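Long-range contact in putative transcriptional regulator (Clostridium difficile, PDB 3QI7), which is of unknown function but has a periplasmic-binding-protein-like fold and may act as a transcriptional regulator or a sugar-binding lipoprotein: residues V88-L101 and R111-D123. Residues are numbered along the deposited sequence; the frame is centred on the assembly and turned at random.
Sequences VQAIVVSTDQAGLL and RPEIITISAPMGD
Selenomethionine Met121 reaches back from the loop after strand 115-118 to pack on Val93 and the start of helix 101-110. CG lies anti to the carbonyl carbon (chi1 -79°), against Val93 CG1 at 3.6 Å. SE continues past the same valine, 3.8 Å from Val93 CB. The turn at chi3 then carries CE to the backbone of Leu101, with Leu101 N 3.6 Å away, and alongside Leu100 CB. Leu104 and Leu128, from helices 101-110 and 125-131, also touch this side chain. Behind it, strands 88-94 and 115-118 run parallel, the two strands of a beta-alpha-beta unit with helix 101-110 as the crossover connection, in keeping with the Rossmann-like lobes of periplasmic binding proteins. Ile91 bonds through N and O to Ile115 and Ile117, and Val93 through N and O to Ile117 and Ala119; the Val93 N to Ile117 O bond is nearly straight (165°). Beyond Ser118, a cis peptide precedes Pro120, whose O accepts from Thr95 N, while Ser94 OG donates to Ala119 O from above the carbonyl plane. Asp123 OD2 takes Gly99 N at 2.8 Å, and its OD1 shares a water with Gln97 O and Leu100 N. At the far end, Arg111 grips Glu113 OE2 side-on through NE and NH2; NH2 also makes a weak hydrogen bond to Val88 O (2.9 Å), and Ile114 CD1 sits above one guanidinium face, toward its rim.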
# COMPACT_ATOMS: atom_id res chain seq x y z
N VAL A 88 11.94 -17.74 -16.63
CA VAL A 88 11.39 -17.20 -15.37
C VAL A 88 12.35 -17.51 -14.23
O VAL A 88 12.57 -18.68 -13.86
CB VAL A 88 9.97 -17.75 -15.05
CG1 VAL A 88 9.48 -17.28 -13.65
CG2 VAL A 88 8.97 -17.30 -16.12
N GLN A 89 12.92 -16.43 -13.67
CA GLN A 89 13.87 -16.52 -12.58
C GLN A 89 13.38 -15.90 -11.26
O GLN A 89 14.03 -16.08 -10.23
CB GLN A 89 15.20 -15.89 -13.00
CG GLN A 89 15.84 -16.56 -14.20
CD GLN A 89 16.29 -17.98 -13.90
OE1 GLN A 89 16.52 -18.32 -12.74
NE2 GLN A 89 16.39 -18.82 -14.93
N ALA A 90 12.23 -15.21 -11.29
CA ALA A 90 11.62 -14.74 -10.06
C ALA A 90 10.11 -14.62 -10.25
O ALA A 90 9.62 -14.35 -11.36
CB ALA A 90 12.24 -13.40 -9.62
N ILE A 91 9.38 -14.85 -9.16
CA ILE A 91 7.93 -14.63 -9.14
C ILE A 91 7.54 -13.68 -8.00
O ILE A 91 7.83 -13.96 -6.84
CB ILE A 91 7.13 -15.95 -9.00
CG1 ILE A 91 7.49 -16.93 -10.12
CG2 ILE A 91 5.63 -15.66 -9.03
CD1 ILE A 91 6.91 -18.34 -9.91
N VAL A 92 6.89 -12.57 -8.36
CA VAL A 92 6.34 -11.62 -7.44
C VAL A 92 4.81 -11.76 -7.47
O VAL A 92 4.20 -11.74 -8.54
CB VAL A 92 6.74 -10.15 -7.84
CG1 VAL A 92 6.07 -9.11 -6.94
CG2 VAL A 92 8.28 -9.98 -7.84
N VAL A 93 4.19 -11.90 -6.30
CA VAL A 93 2.74 -11.96 -6.18
C VAL A 93 2.24 -10.76 -5.37
O VAL A 93 2.72 -10.50 -4.28
CB VAL A 93 2.32 -13.29 -5.50
CG1 VAL A 93 0.81 -13.31 -5.30
CG2 VAL A 93 2.78 -14.49 -6.30
N SER A 94 1.30 -10.00 -5.92
CA SER A 94 0.73 -8.86 -5.24
C SER A 94 -0.82 -8.95 -5.11
O SER A 94 -1.52 -8.68 -6.07
CB SER A 94 1.13 -7.55 -5.97
OG SER A 94 0.80 -6.39 -5.20
N THR A 95 -1.31 -9.31 -3.93
CA THR A 95 -2.76 -9.29 -3.61
C THR A 95 -2.95 -9.21 -2.09
O THR A 95 -2.22 -9.86 -1.33
CB THR A 95 -3.52 -10.59 -4.14
OG1 THR A 95 -4.90 -10.57 -3.73
CG2 THR A 95 -2.88 -11.88 -3.61
N ASP A 96 -3.93 -8.45 -1.63
CA ASP A 96 -4.29 -8.41 -0.20
C ASP A 96 -5.03 -9.68 0.26
O ASP A 96 -5.26 -9.86 1.45
CB ASP A 96 -5.22 -7.21 0.08
CG ASP A 96 -4.54 -5.86 -0.08
OD1 ASP A 96 -3.35 -5.70 0.31
OD2 ASP A 96 -5.25 -4.94 -0.56
N GLN A 97 -5.37 -10.58 -0.67
CA GLN A 97 -6.13 -11.76 -0.35
C GLN A 97 -5.21 -12.97 -0.11
O GLN A 97 -4.06 -13.01 -0.57
CB GLN A 97 -7.12 -12.05 -1.48
CG GLN A 97 -8.08 -10.88 -1.76
CD GLN A 97 -9.15 -11.24 -2.75
OE1 GLN A 97 -10.03 -12.07 -2.47
NE2 GLN A 97 -9.09 -10.62 -3.93
N ALA A 98 -5.74 -13.95 0.61
CA ALA A 98 -5.04 -15.19 0.94
C ALA A 98 -5.46 -16.29 -0.01
O ALA A 98 -6.52 -16.22 -0.61
CB ALA A 98 -5.36 -15.62 2.42
N GLY A 99 -4.62 -17.33 -0.10
CA GLY A 99 -4.96 -18.52 -0.85
C GLY A 99 -3.90 -19.02 -1.80
O GLY A 99 -3.95 -20.19 -2.20
N LEU A 100 -2.94 -18.16 -2.18
CA LEU A 100 -2.03 -18.52 -3.26
C LEU A 100 -0.74 -19.18 -2.76
O LEU A 100 0.07 -19.67 -3.56
CB LEU A 100 -1.72 -17.29 -4.13
CG LEU A 100 -2.95 -16.63 -4.77
CD1 LEU A 100 -2.58 -15.26 -5.38
CD2 LEU A 100 -3.62 -17.55 -5.83
N LEU A 101 -0.56 -19.23 -1.45
CA LEU A 101 0.68 -19.79 -0.91
C LEU A 101 1.02 -21.20 -1.42
O LEU A 101 2.19 -21.45 -1.78
CB LEU A 101 0.68 -19.74 0.63
CG LEU A 101 1.98 -20.12 1.35
CD1 LEU A 101 3.18 -19.32 0.84
CD2 LEU A 101 1.80 -19.90 2.86
N ARG A 111 11.32 -25.88 -8.95
CA ARG A 111 12.40 -24.98 -9.34
C ARG A 111 12.93 -24.23 -8.11
O ARG A 111 12.56 -23.07 -7.88
CB ARG A 111 11.88 -23.94 -10.37
CG ARG A 111 11.37 -24.52 -11.71
CD ARG A 111 12.48 -24.74 -12.75
NE ARG A 111 13.21 -23.51 -13.06
CZ ARG A 111 12.77 -22.50 -13.81
NH1 ARG A 111 11.56 -22.54 -14.37
NH2 ARG A 111 13.54 -21.42 -13.99
N PRO A 112 13.82 -24.87 -7.33
CA PRO A 112 14.39 -24.26 -6.12
C PRO A 112 15.03 -22.89 -6.32
O PRO A 112 15.07 -22.09 -5.37
CB PRO A 112 15.45 -25.28 -5.67
CG PRO A 112 15.05 -26.56 -6.28
CD PRO A 112 14.36 -26.23 -7.57
N GLU A 113 15.52 -22.60 -7.53
CA GLU A 113 16.29 -21.37 -7.77
C GLU A 113 15.42 -20.12 -8.06
O GLU A 113 15.92 -18.99 -7.98
CB GLU A 113 17.31 -21.59 -8.90
CG GLU A 113 16.77 -21.47 -10.34
CD GLU A 113 15.94 -22.66 -10.83
OE1 GLU A 113 15.63 -23.60 -10.06
OE2 GLU A 113 15.58 -22.64 -12.02
N ILE A 114 14.15 -20.31 -8.39
CA ILE A 114 13.24 -19.17 -8.58
C ILE A 114 13.08 -18.38 -7.27
O ILE A 114 12.75 -18.94 -6.23
CB ILE A 114 11.84 -19.61 -9.14
CG1 ILE A 114 12.00 -20.18 -10.55
CG2 ILE A 114 10.85 -18.44 -9.14
CD1 ILE A 114 10.67 -20.42 -11.34
N ILE A 115 13.32 -17.07 -7.35
CA ILE A 115 13.19 -16.17 -6.21
C ILE A 115 11.72 -15.81 -6.07
O ILE A 115 11.14 -15.27 -7.00
CB ILE A 115 13.99 -14.92 -6.48
CG1 ILE A 115 15.48 -15.29 -6.56
CG2 ILE A 115 13.76 -13.87 -5.39
CD1 ILE A 115 16.36 -14.11 -6.87
N THR A 116 11.12 -16.13 -4.93
CA THR A 116 9.71 -15.79 -4.69
C THR A 116 9.53 -14.64 -3.70
O THR A 116 10.20 -14.57 -2.68
CB THR A 116 8.93 -17.04 -4.20
OG1 THR A 116 9.63 -17.63 -3.09
CG2 THR A 116 8.79 -18.06 -5.35
N ILE A 117 8.62 -13.71 -4.03
CA ILE A 117 8.45 -12.49 -3.27
C ILE A 117 6.95 -12.19 -3.14
O ILE A 117 6.23 -12.14 -4.16
CB ILE A 117 9.14 -11.29 -3.97
CG1 ILE A 117 10.58 -11.62 -4.35
CG2 ILE A 117 9.05 -10.01 -3.10
CD1 ILE A 117 11.34 -10.48 -4.92
N SER A 118 6.48 -12.05 -1.91
CA SER A 118 5.13 -11.55 -1.64
C SER A 118 5.25 -10.01 -1.49
O SER A 118 6.18 -9.48 -0.83
CB SER A 118 4.51 -12.23 -0.40
OG SER A 118 5.22 -11.93 0.83
N ALA A 119 4.32 -9.30 -2.11
CA ALA A 119 4.38 -7.86 -2.15
C ALA A 119 3.03 -7.13 -2.42
O ALA A 119 2.90 -6.37 -3.37
CB ALA A 119 5.45 -7.45 -3.15
N PRO A 120 2.01 -7.34 -1.56
CA PRO A 120 1.94 -8.26 -0.43
C PRO A 120 1.22 -9.53 -0.82
O PRO A 120 0.80 -9.66 -1.96
CB PRO A 120 1.08 -7.47 0.58
CG PRO A 120 -0.02 -6.83 -0.34
CD PRO A 120 0.77 -6.52 -1.66
N MSE A 121 1.11 -10.48 0.10
CA MSE A 121 0.10 -11.55 -0.01
C MSE A 121 -0.75 -11.54 1.27
O MSE A 121 -0.32 -11.04 2.31
CB MSE A 121 0.77 -12.91 -0.25
CG MSE A 121 1.20 -13.10 -1.73
SE MSE A 121 2.38 -14.65 -2.00
CE MSE A 121 1.15 -16.12 -1.58
N GLY A 122 -1.96 -12.10 1.20
CA GLY A 122 -2.90 -12.03 2.31
C GLY A 122 -2.79 -13.18 3.28
O GLY A 122 -3.51 -13.21 4.28
N ASP A 123 -1.90 -14.13 2.99
CA ASP A 123 -1.78 -15.33 3.83
C ASP A 123 -1.14 -15.06 5.19
O ASP A 123 -0.51 -14.03 5.41
CB ASP A 123 -0.99 -16.42 3.09
CG ASP A 123 -1.46 -16.60 1.64
OD1 ASP A 123 -1.10 -15.76 0.79
OD2 ASP A 123 -2.20 -17.56 1.36
O HOH W 1 16.88 -21.77 -13.92
O HOH W 2 -2.45 -15.29 -1.55